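Local coordinates for putative short-chain dehydrogenase/reductase (Burkholderia xenovorans, PDB 5JY1), which binds NAD and is probably an oxidoreductase of the short-chain dehydrogenase/reductase family, perhaps reducing 3-oxoacyl groups carried on acyl carrier protein, at residues Val16-Gly21 with Glu79-Ser84; Arg32-Glu37 with Leu92-Asn97; Trp125-Ala130 with Ala169-Leu174; Ala133-Met138 with Phe185-Asn190. All coordinates share one frame; numbering follows the deposited sequence. Where two conformers were deposited one is given.

Contact 1. Residues Val16-Gly21 with Glu79-Ser84; sequences VALVTG and EAAVRS. With NAD (nicotinamide-adenine-dinucleotide), chain E.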
# COMPACT_ATOMS: atom_id res chain seq x y z
N VAL A 16 -25.69 -11.33 -16.97
CA VAL A 16 -25.28 -10.82 -18.28
C VAL A 16 -24.02 -9.99 -18.08
O VAL A 16 -23.96 -9.17 -17.15
CB VAL A 16 -26.41 -9.98 -18.92
CG1 VAL A 16 -25.99 -9.46 -20.29
CG2 VAL A 16 -27.69 -10.80 -19.02
N ALA A 17 -23.01 -10.22 -18.92
CA ALA A 17 -21.71 -9.57 -18.79
C ALA A 17 -21.34 -8.87 -20.08
O ALA A 17 -21.64 -9.35 -21.17
CB ALA A 17 -20.61 -10.59 -18.41
N LEU A 18 -20.68 -7.72 -19.96
CA LEU A 18 -20.09 -7.03 -21.11
C LEU A 18 -18.60 -6.88 -20.86
O LEU A 18 -18.19 -6.32 -19.84
CB LEU A 18 -20.77 -5.67 -21.34
CG LEU A 18 -20.34 -4.84 -22.56
CD1 LEU A 18 -21.45 -3.89 -22.93
CD2 LEU A 18 -19.05 -4.05 -22.28
N VAL A 19 -17.79 -7.37 -21.81
CA VAL A 19 -16.34 -7.35 -21.71
C VAL A 19 -15.79 -6.55 -22.89
O VAL A 19 -15.97 -6.95 -24.05
CB VAL A 19 -15.76 -8.78 -21.71
CG1 VAL A 19 -14.25 -8.75 -21.56
CG2 VAL A 19 -16.42 -9.63 -20.61
N THR A 20 -15.13 -5.43 -22.61
CA THR A 20 -14.55 -4.65 -23.69
C THR A 20 -13.23 -5.27 -24.14
O THR A 20 -12.51 -5.88 -23.35
CB THR A 20 -14.33 -3.18 -23.28
OG1 THR A 20 -13.28 -3.07 -22.32
CG2 THR A 20 -15.60 -2.58 -22.72
N GLY A 21 -12.94 -5.13 -25.43
CA GLY A 21 -11.73 -5.72 -25.98
C GLY A 21 -11.68 -7.22 -25.89
O GLY A 21 -10.60 -7.79 -25.77
N GLU A 79 -22.28 3.43 -24.87
CA GLU A 79 -23.66 3.49 -24.40
C GLU A 79 -24.56 2.61 -25.26
O GLU A 79 -25.46 1.93 -24.74
CB GLU A 79 -24.16 4.94 -24.40
CG GLU A 79 -23.52 5.77 -23.30
CD GLU A 79 -23.99 7.21 -23.28
OE1 GLU A 79 -24.51 7.67 -24.30
OE2 GLU A 79 -23.81 7.87 -22.24
N ALA A 80 -24.30 2.57 -26.56
CA ALA A 80 -25.08 1.71 -27.45
C ALA A 80 -24.85 0.24 -27.11
O ALA A 80 -25.80 -0.56 -27.13
CB ALA A 80 -24.72 2.01 -28.91
N ALA A 81 -23.62 -0.13 -26.77
CA ALA A 81 -23.33 -1.52 -26.42
C ALA A 81 -24.02 -1.92 -25.12
O ALA A 81 -24.50 -3.05 -24.98
CB ALA A 81 -21.82 -1.74 -26.32
N VAL A 82 -24.08 -1.00 -24.15
CA VAL A 82 -24.79 -1.28 -22.90
C VAL A 82 -26.28 -1.48 -23.17
O VAL A 82 -26.90 -2.39 -22.61
CB VAL A 82 -24.53 -0.15 -21.88
CG1 VAL A 82 -25.48 -0.26 -20.71
CG2 VAL A 82 -23.08 -0.19 -21.39
N ARG A 83 -26.87 -0.64 -24.03
CA ARG A 83 -28.27 -0.84 -24.39
C ARG A 83 -28.47 -2.18 -25.08
O ARG A 83 -29.47 -2.86 -24.85
CB ARG A 83 -28.79 0.28 -25.29
CG ARG A 83 -28.88 1.65 -24.62
CD ARG A 83 -29.72 2.62 -25.45
NE ARG A 83 -29.14 2.88 -26.77
CZ ARG A 83 -28.20 3.79 -27.01
NH1 ARG A 83 -27.71 4.53 -26.02
NH2 ARG A 83 -27.74 3.96 -28.24
N SER A 84 -27.53 -2.56 -25.96
CA SER A 84 -27.63 -3.85 -26.64
C SER A 84 -27.66 -5.00 -25.64
O SER A 84 -28.44 -5.95 -25.80
CB SER A 84 -26.48 -4.03 -27.62
OG SER A 84 -26.54 -3.07 -28.67
PA NAD E . -4.50 -7.16 -26.01
O1A NAD E . -3.68 -6.15 -26.76
O2A NAD E . -4.06 -8.60 -26.24
O5B NAD E . -6.12 -7.01 -26.40
C5B NAD E . -6.62 -5.72 -26.46
C4B NAD E . -8.10 -5.79 -27.02
O4B NAD E . -8.61 -4.61 -26.97
C3B NAD E . -8.03 -6.18 -28.54
O3B NAD E . -8.95 -7.19 -28.82
C2B NAD E . -8.38 -4.88 -29.23
O2B NAD E . -8.91 -5.13 -30.62
C1B NAD E . -9.28 -4.37 -28.41
N9A NAD E . -9.43 -2.94 -28.62
C8A NAD E . -8.45 -2.08 -28.91
N7A NAD E . -8.99 -0.88 -29.03
C5A NAD E . -10.30 -1.00 -28.82
C6A NAD E . -11.32 -0.04 -28.85
N6A NAD E . -11.40 1.39 -29.07
N1A NAD E . -12.57 -0.41 -28.61
C2A NAD E . -12.85 -1.73 -28.34
N3A NAD E . -11.87 -2.66 -28.32
C4A NAD E . -10.58 -2.27 -28.57
O3 NAD E . -4.42 -6.78 -24.41
PN NAD E . -4.10 -7.75 -23.14
O1N NAD E . -2.60 -8.03 -23.10
O2N NAD E . -4.87 -9.09 -23.17
O5D NAD E . -4.47 -6.88 -21.78
C5D NAD E . -5.85 -6.70 -21.44
C4D NAD E . -5.97 -5.78 -20.18
O4D NAD E . -5.12 -6.19 -19.23
C3D NAD E . -5.52 -4.37 -20.56
O3D NAD E . -6.25 -3.44 -19.90
C2D NAD E . -4.05 -4.33 -20.09
O2D NAD E . -3.67 -2.90 -19.92
C1D NAD E . -4.07 -5.01 -18.96
N1N NAD E . -2.79 -5.60 -18.63
C2N NAD E . -2.35 -6.72 -19.26
C3N NAD E . -1.12 -7.29 -18.95
C7N NAD E . -0.63 -8.54 -19.65
O7N NAD E . 0.36 -9.13 -19.24
N7N NAD E . -1.30 -9.03 -20.78
C4N NAD E . -0.33 -6.70 -17.99
C5N NAD E . -0.76 -5.59 -17.36
C6N NAD E . -2.00 -5.03 -17.68
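Leu18 reaches out of strand 16-20 and lays one methyl, CD1, on the turn of helix formed by Ala81 and Val82. The close part is small: CD1 stands 3.8 Å from the carbonyl O of Ala81 and 4.0 Å from its CB, so the methyl rests on peptide backbone as much as on side chain. CG is anti to the backbone N (chi1 -176°), which carries the branched end off the strand to the helix. Val82 is a looser neighbour, its CG2 4.3 Å from the same CD1, and all three residues are buried. This is the Rossmann-type fold of the short-chain dehydrogenases, in which helix 75-89 packs on one face of the parallel sheet; Ala17 and Val19 face the other side, against Phe34 of helix 25-36. The side of helix 75-89 turned from the strand is the looser one: Glu79 and Ala80 are partly exposed, and Arg83 is exposed. At the far end of the strand segment, Gly21 belongs to the NAD pocket, its carbonyl O 3.4 Å from C4B of the adenosine ribose.

Contact 2. Residues Arg32-Glu37 with Leu92-Asn97; sequences RSFGNE and LDILVN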
# COMPACT_ATOMS: atom_id res chain seq x y z
N ARG A 32 -14.54 -16.09 -22.39
CA ARG A 32 -14.76 -17.54 -22.46
C ARG A 32 -15.00 -18.13 -21.08
O ARG A 32 -15.85 -19.03 -20.92
CB ARG A 32 -13.57 -18.21 -23.15
CG ARG A 32 -13.55 -18.01 -24.67
CD ARG A 32 -12.19 -18.35 -25.26
NE ARG A 32 -11.79 -19.71 -24.93
CZ ARG A 32 -11.90 -20.75 -25.75
NH1 ARG A 32 -12.39 -20.59 -26.98
NH2 ARG A 32 -11.51 -21.95 -25.35
N SER A 33 -14.27 -17.66 -20.06
CA SER A 33 -14.50 -18.13 -18.70
C SER A 33 -15.90 -17.79 -18.23
O SER A 33 -16.58 -18.62 -17.62
CB SER A 33 -13.47 -17.52 -17.74
OG SER A 33 -12.16 -17.82 -18.16
N PHE A 34 -16.36 -16.56 -18.52
CA PHE A 34 -17.73 -16.17 -18.17
C PHE A 34 -18.76 -17.04 -18.88
O PHE A 34 -19.78 -17.42 -18.29
CB PHE A 34 -17.96 -14.70 -18.55
CG PHE A 34 -17.35 -13.70 -17.61
CD1 PHE A 34 -16.51 -14.09 -16.57
CD2 PHE A 34 -17.62 -12.35 -17.77
CE1 PHE A 34 -15.96 -13.14 -15.71
CE2 PHE A 34 -17.08 -11.40 -16.91
CZ PHE A 34 -16.24 -11.80 -15.88
N GLY A 35 -18.53 -17.33 -20.16
CA GLY A 35 -19.47 -18.16 -20.89
C GLY A 35 -19.63 -19.53 -20.27
O GLY A 35 -20.74 -20.07 -20.19
N ASN A 36 -18.52 -20.12 -19.80
CA ASN A 36 -18.57 -21.44 -19.19
C ASN A 36 -19.21 -21.42 -17.81
O ASN A 36 -19.61 -22.48 -17.31
CB ASN A 36 -17.17 -22.04 -19.12
CG ASN A 36 -16.63 -22.46 -20.48
OD1 ASN A 36 -17.39 -22.91 -21.34
ND2 ASN A 36 -15.33 -22.29 -20.68
N GLU A 37 -19.32 -20.25 -17.18
CA GLU A 37 -20.03 -20.13 -15.91
C GLU A 37 -21.49 -19.72 -16.08
O GLU A 37 -22.15 -19.41 -15.09
CB GLU A 37 -19.31 -19.14 -14.98
CG GLU A 37 -17.93 -19.60 -14.57
CD GLU A 37 -17.94 -20.89 -13.77
OE1 GLU A 37 -18.93 -21.15 -13.05
OE2 GLU A 37 -16.95 -21.64 -13.86
N LEU A 92 -27.66 -5.90 -17.47
CA LEU A 92 -26.20 -5.84 -17.61
C LEU A 92 -25.64 -5.89 -16.19
O LEU A 92 -25.42 -4.85 -15.56
CB LEU A 92 -25.72 -4.60 -18.36
CG LEU A 92 -24.19 -4.57 -18.49
CD1 LEU A 92 -23.64 -5.89 -19.07
CD2 LEU A 92 -23.74 -3.37 -19.33
N ASP A 93 -25.41 -7.11 -15.71
CA ASP A 93 -25.04 -7.34 -14.32
C ASP A 93 -23.55 -7.15 -14.06
O ASP A 93 -23.18 -6.80 -12.94
CB ASP A 93 -25.42 -8.77 -13.92
CG ASP A 93 -26.87 -9.07 -14.21
OD1 ASP A 93 -27.71 -8.73 -13.37
OD2 ASP A 93 -27.16 -9.65 -15.29
N ILE A 94 -22.71 -7.37 -15.07
CA ILE A 94 -21.27 -7.47 -14.92
C ILE A 94 -20.60 -6.67 -16.03
O ILE A 94 -20.88 -6.90 -17.21
CB ILE A 94 -20.80 -8.94 -14.99
CG1 ILE A 94 -21.44 -9.79 -13.90
CG2 ILE A 94 -19.26 -9.02 -14.98
CD1 ILE A 94 -21.54 -11.27 -14.28
N LEU A 95 -19.69 -5.77 -15.67
CA LEU A 95 -18.92 -5.00 -16.64
C LEU A 95 -17.43 -5.24 -16.42
O LEU A 95 -16.94 -5.10 -15.30
CB LEU A 95 -19.22 -3.50 -16.52
CG LEU A 95 -18.34 -2.56 -17.35
CD1 LEU A 95 -18.60 -2.71 -18.84
CD2 LEU A 95 -18.57 -1.11 -16.91
N VAL A 96 -16.71 -5.59 -17.49
CA VAL A 96 -15.26 -5.79 -17.45
C VAL A 96 -14.63 -4.81 -18.43
O VAL A 96 -14.88 -4.89 -19.64
CB VAL A 96 -14.87 -7.23 -17.79
CG1 VAL A 96 -13.34 -7.39 -17.74
CG2 VAL A 96 -15.55 -8.20 -16.85
N ASN A 97 -13.81 -3.89 -17.91
CA ASN A 97 -13.19 -2.83 -18.71
C ASN A 97 -11.76 -3.25 -19.02
O ASN A 97 -10.84 -3.04 -18.23
CB ASN A 97 -13.26 -1.49 -17.98
CG ASN A 97 -14.68 -0.99 -17.85
OD1 ASN A 97 -15.39 -0.86 -18.85
ND2 ASN A 97 -15.12 -0.72 -16.63
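Phe34 drops its ring from helix 25-36 onto strand 94-97, where two methyl groups receive it. Taken from its start, the 92-97 segment first runs as a loop through Leu92 and Asp93. The aspartate is a polar anchor just ahead of the strand, OD1 in a salt bridge with Arg15 and OD2 hydrogen-bonded to Val16 N and Ser91 OG. Ile94 is the first residue to meet the helix. Its CG2 lies 3.8 Å from Phe34 CE2, approaching the ring obliquely. Leu95 points away from Phe34, to the other face of the sheet. Val96 returns to the Phe34 side and makes the closer contact: CG2 is 3.5 Å from Phe34 CE2 and 3.8 Å from its CZ. With CG1 anti to the backbone N (chi1 180°), the valine turns its other methyl, CG2, to the ring, which it too meets obliquely. Asn97 again faces the opposite side, and its ND2 is hydrogen-bonded to Asn148 OD1 on the next strand.

Around the ring, Ala17 of strand 16-20 and Val236 and Ala239 of helix 227-239 fill in, so Phe34 sits where two helices meet one face of the Rossmann sheet. No hydrogen bond joins the two segments. Helix and strand are held here by dispersion and by the burial of apolar surface, with one ring carbon, CE2, shared by two strand methyls.

Contact 3. Residues Trp125-Ala130 with Ala169-Leu174; sequences WATWWA and AGIVGL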
# COMPACT_ATOMS: atom_id res chain seq x y z
N TRP A 125 -10.99 7.23 -19.89
CA TRP A 125 -12.31 7.68 -20.33
C TRP A 125 -13.20 6.50 -20.70
O TRP A 125 -14.40 6.47 -20.36
CB TRP A 125 -12.16 8.63 -21.51
CG TRP A 125 -11.79 10.02 -21.10
CD1 TRP A 125 -10.54 10.59 -21.13
CD2 TRP A 125 -12.67 11.02 -20.58
NE1 TRP A 125 -10.60 11.89 -20.66
CE2 TRP A 125 -11.90 12.18 -20.32
CE3 TRP A 125 -14.05 11.06 -20.32
CZ2 TRP A 125 -12.46 13.36 -19.83
CZ3 TRP A 125 -14.60 12.22 -19.82
CH2 TRP A 125 -13.81 13.36 -19.58
N ALA A 126 -12.65 5.51 -21.39
CA ALA A 126 -13.43 4.32 -21.73
C ALA A 126 -14.04 3.68 -20.49
O ALA A 126 -15.20 3.27 -20.50
CB ALA A 126 -12.56 3.32 -22.47
N THR A 127 -13.24 3.55 -19.42
CA THR A 127 -13.73 2.96 -18.18
C THR A 127 -14.80 3.85 -17.54
O THR A 127 -15.86 3.37 -17.13
CB THR A 127 -12.56 2.74 -17.22
OG1 THR A 127 -11.68 1.76 -17.78
CG2 THR A 127 -13.03 2.27 -15.87
N TRP A 128 -14.52 5.15 -17.46
CA TRP A 128 -15.48 6.13 -16.95
C TRP A 128 -16.83 6.05 -17.67
O TRP A 128 -17.88 5.97 -17.03
CB TRP A 128 -14.87 7.53 -17.08
CG TRP A 128 -15.73 8.76 -16.84
CD1 TRP A 128 -16.47 9.44 -17.76
CD2 TRP A 128 -15.85 9.49 -15.61
NE1 TRP A 128 -17.06 10.54 -17.18
CE2 TRP A 128 -16.69 10.59 -15.85
CE3 TRP A 128 -15.31 9.33 -14.33
CZ2 TRP A 128 -17.02 11.52 -14.86
CZ3 TRP A 128 -15.64 10.24 -13.35
CH2 TRP A 128 -16.49 11.32 -13.61
N TRP A 129 -16.81 6.09 -19.00
CA TRP A 129 -18.06 6.07 -19.77
C TRP A 129 -18.80 4.76 -19.57
O TRP A 129 -20.03 4.74 -19.41
CB TRP A 129 -17.77 6.28 -21.25
CG TRP A 129 -17.39 7.67 -21.62
CD1 TRP A 129 -17.88 8.83 -21.08
CD2 TRP A 129 -16.43 8.06 -22.61
NE1 TRP A 129 -17.29 9.92 -21.69
CE2 TRP A 129 -16.39 9.47 -22.63
CE3 TRP A 129 -15.60 7.35 -23.48
CZ2 TRP A 129 -15.56 10.18 -23.49
CZ3 TRP A 129 -14.77 8.06 -24.34
CH2 TRP A 129 -14.76 9.46 -24.34
N ALA A 130 -18.08 3.64 -19.58
CA ALA A 130 -18.75 2.35 -19.47
C ALA A 130 -19.32 2.15 -18.07
O ALA A 130 -20.43 1.64 -17.92
CB ALA A 130 -17.80 1.22 -19.84
N ALA A 169 -3.08 4.26 -13.25
CA ALA A 169 -3.19 4.73 -11.88
C ALA A 169 -4.52 5.46 -11.66
O ALA A 169 -5.18 5.27 -10.64
CB ALA A 169 -2.01 5.64 -11.53
N GLY A 170 -4.91 6.30 -12.62
CA GLY A 170 -6.23 6.93 -12.55
C GLY A 170 -7.36 5.92 -12.41
O GLY A 170 -8.33 6.16 -11.68
N ILE A 171 -7.24 4.78 -13.10
CA ILE A 171 -8.25 3.73 -13.01
C ILE A 171 -8.43 3.28 -11.56
O ILE A 171 -9.55 3.00 -11.12
CB ILE A 171 -7.87 2.54 -13.92
CG1 ILE A 171 -7.91 2.95 -15.39
CG2 ILE A 171 -8.80 1.35 -13.67
CD1 ILE A 171 -9.30 3.17 -15.91
N VAL A 172 -7.33 3.18 -10.81
CA VAL A 172 -7.44 2.76 -9.41
C VAL A 172 -8.21 3.79 -8.60
O VAL A 172 -9.06 3.44 -7.77
CB VAL A 172 -6.04 2.50 -8.82
CG1 VAL A 172 -6.15 2.17 -7.34
CG2 VAL A 172 -5.35 1.37 -9.57
N GLY A 173 -7.93 5.08 -8.81
CA GLY A 173 -8.68 6.10 -8.10
C GLY A 173 -10.16 6.07 -8.44
O GLY A 173 -11.01 6.23 -7.56
N LEU A 174 -10.49 5.84 -9.72
CA LEU A 174 -11.88 5.76 -10.14
C LEU A 174 -12.56 4.53 -9.54
O LEU A 174 -13.72 4.60 -9.11
CB LEU A 174 -11.95 5.74 -11.66
CG LEU A 174 -13.34 5.60 -12.30
CD1 LEU A 174 -14.28 6.70 -11.79
CD2 LEU A 174 -13.21 5.65 -13.82
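Thr127 meets Ile171 where two long helices of the Rossmann-type fold, 113-141 and 162-182, run side by side; over these segments the axes come within 10.5 Å at an angle of 22°. In the Ile171 conformer given here, one of two modelled, all three side-chain heavy atoms of Thr127 meet CD1 of the isoleucine. CB is 3.5 Å from Ile171 CD1. OG1 comes nearer, 3.3 Å from that same methyl, but its polar bond lies within its own helix, to the carbonyl O of Ser123. CG2, the other branch, is 3.8 Å from Ile171 CD1 and also reaches Leu174 CD2 at 4.0 Å.

One turn on, Leu174 takes over with both methyls: CD2 rests on the backbone of Trp128, 3.9 Å from its CA, while CD1 touches the edge of the indole, 3.8 Å from CE3. The indole NE1 is hydrogen-bonded to Asp113 of the second subunit and the ring packs on Leu116 there, as Leu174 does on Thr166, consistent with the helix-bundle interface usual in short-chain dehydrogenases. Helix 162-182 also carries the NAD-binding Tyr164 and Lys168. On the sheet side, Thr127 leans on Asn97, and both Thr127 and Ile171 touch Asn148, which places this face of the helix pair against strands 94-97 and 144-149.

Contact 4. Residues Ala133-Met138 with Phe185-Asn190; sequences AAFVPM and FNITVN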
# COMPACT_ATOMS: atom_id res chain seq x y z
N ALA A 133 -22.50 4.21 -17.77
CA ALA A 133 -23.60 3.66 -18.56
C ALA A 133 -24.15 2.38 -17.95
O ALA A 133 -25.37 2.21 -17.85
CB ALA A 133 -23.15 3.42 -20.00
N ALA A 134 -23.26 1.46 -17.54
CA ALA A 134 -23.70 0.22 -16.92
C ALA A 134 -24.36 0.46 -15.57
O ALA A 134 -25.23 -0.32 -15.14
CB ALA A 134 -22.51 -0.74 -16.77
N PHE A 135 -23.97 1.53 -14.88
CA PHE A 135 -24.57 1.90 -13.61
C PHE A 135 -26.09 2.00 -13.67
O PHE A 135 -26.77 1.68 -12.69
CB PHE A 135 -23.97 3.24 -13.16
CG PHE A 135 -24.64 3.85 -11.96
CD1 PHE A 135 -24.37 3.39 -10.68
CD2 PHE A 135 -25.48 4.95 -12.12
CE1 PHE A 135 -24.97 3.98 -9.58
CE2 PHE A 135 -26.08 5.54 -11.03
CZ PHE A 135 -25.83 5.07 -9.76
N VAL A 136 -26.65 2.44 -14.79
CA VAL A 136 -28.09 2.69 -14.85
C VAL A 136 -28.85 1.38 -14.67
O VAL A 136 -29.67 1.29 -13.75
CB VAL A 136 -28.47 3.42 -16.15
CG1 VAL A 136 -29.99 3.58 -16.27
CG2 VAL A 136 -27.76 4.78 -16.21
N PRO A 137 -28.64 0.34 -15.49
CA PRO A 137 -29.35 -0.92 -15.21
C PRO A 137 -28.93 -1.59 -13.91
O PRO A 137 -29.76 -2.27 -13.29
CB PRO A 137 -29.01 -1.79 -16.43
CG PRO A 137 -27.73 -1.23 -16.94
CD PRO A 137 -27.84 0.24 -16.73
N MET A 138 -27.67 -1.42 -13.47
CA MET A 138 -27.24 -2.03 -12.22
C MET A 138 -27.93 -1.40 -11.02
O MET A 138 -28.39 -2.11 -10.11
CB MET A 138 -25.71 -1.91 -12.06
CG MET A 138 -24.91 -2.75 -13.03
SD MET A 138 -23.15 -2.42 -12.80
CE MET A 138 -22.42 -3.51 -14.01
N PHE A 185 -26.03 0.44 -3.56
CA PHE A 185 -26.90 -0.27 -4.49
C PHE A 185 -26.47 -1.71 -4.71
O PHE A 185 -26.91 -2.33 -5.68
CB PHE A 185 -26.93 0.44 -5.85
CG PHE A 185 -27.46 1.85 -5.80
CD1 PHE A 185 -28.71 2.13 -5.29
CD2 PHE A 185 -26.70 2.89 -6.32
CE1 PHE A 185 -29.21 3.44 -5.27
CE2 PHE A 185 -27.19 4.21 -6.31
CZ PHE A 185 -28.44 4.48 -5.79
N ASN A 186 -25.58 -2.24 -3.86
CA ASN A 186 -25.02 -3.59 -4.05
C ASN A 186 -24.29 -3.70 -5.39
O ASN A 186 -24.34 -4.72 -6.07
CB ASN A 186 -26.10 -4.67 -3.93
CG ASN A 186 -25.52 -6.07 -3.90
OD1 ASN A 186 -24.39 -6.27 -3.43
ND2 ASN A 186 -26.26 -7.04 -4.43
N ILE A 187 -23.61 -2.61 -5.78
CA ILE A 187 -22.69 -2.61 -6.91
C ILE A 187 -21.27 -2.58 -6.35
O ILE A 187 -20.87 -1.61 -5.70
CB ILE A 187 -22.91 -1.40 -7.84
CG1 ILE A 187 -24.35 -1.38 -8.38
CG2 ILE A 187 -21.90 -1.44 -8.96
CD1 ILE A 187 -24.71 -0.06 -9.12
N THR A 188 -20.50 -3.63 -6.60
CA THR A 188 -19.10 -3.63 -6.18
C THR A 188 -18.19 -3.28 -7.35
O THR A 188 -18.54 -3.48 -8.52
CB THR A 188 -18.69 -4.98 -5.61
OG1 THR A 188 -18.75 -5.97 -6.64
CG2 THR A 188 -19.61 -5.39 -4.45
N VAL A 189 -17.02 -2.74 -7.03
CA VAL A 189 -16.08 -2.25 -8.03
C VAL A 189 -14.68 -2.59 -7.54
O VAL A 189 -14.28 -2.14 -6.46
CB VAL A 189 -16.21 -0.72 -8.26
CG1 VAL A 189 -15.44 -0.29 -9.50
CG2 VAL A 189 -17.67 -0.27 -8.36
N ASN A 190 -13.96 -3.38 -8.32
CA ASN A 190 -12.63 -3.86 -7.95
C ASN A 190 -11.72 -3.80 -9.17
O ASN A 190 -12.20 -3.72 -10.31
CB ASN A 190 -12.69 -5.28 -7.38
CG ASN A 190 -13.47 -5.36 -6.08
OD1 ASN A 190 -12.95 -5.00 -5.01
ND2 ASN A 190 -14.71 -5.84 -6.14
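With CG anti to the backbone N (chi1 171°), Phe135 swings its ring toward Phe185, whose own CG lies beside its N (chi1 -61°) and sends the second ring to meet it. Both belong to the Rossmann fold of this short-chain dehydrogenase: Phe135 stands on helix 113-141, and Phe185 on the turn that leads from helix 162-182 into strand 187-194. The rings meet obliquely, centroids 5.9 Å apart and planes at 61°. Phe185 CE2 comes in at the edge of the Phe135 ring, 3.8 Å from CZ, and CD2 lies equally close to CE1. Trp182, near the end of helix 162-182, stacks on Phe135 and also touches Ile187, adding a third aromatic group to the cluster. Glu109 of the second subunit packs on Phe135 as well, and Glu273 of that subunit on Phe185, so this corner of the fold reaches the assembly interface.

Ile187 opens the strand and points its side chain at the helix. Its CD1 fits between two helix residues, 3.8 Å from CD1 of Phe135 and 3.6 Å from CB of Met138. The methionine crosses the isoleucine at about a right angle; its extended chain carries CE away from Ile187, toward Asp93 and Leu95, and in passing SD lies 4.2 Å from Ile187 CG2.

Contacts 1 and 2 work on opposite faces of the sheet and use adjacent strands, 16-20 and 94-97, joined by a backbone hydrogen bond, Val96 N to Leu18 O, of 2.9 Å. Contacts 3 and 4 use successive parts of helix 113-141, their centres about 14 Å apart, and both touch the second subunit. That helix ties them back: Met138 CG of contact 4 is 3.3 Å from Leu92 O of contact 2, and Val82 CG1 of contact 1 is 3.8 Å from Ala133 O of contact 4. Contact 1 touches NAD through Gly21; the side chains of Val96 and Thr127 each lie about 8 Å from NAD, and that of Ile171 about 4 Å from NAD-binding Lys168. Contact 4 is remote from the annotated sites.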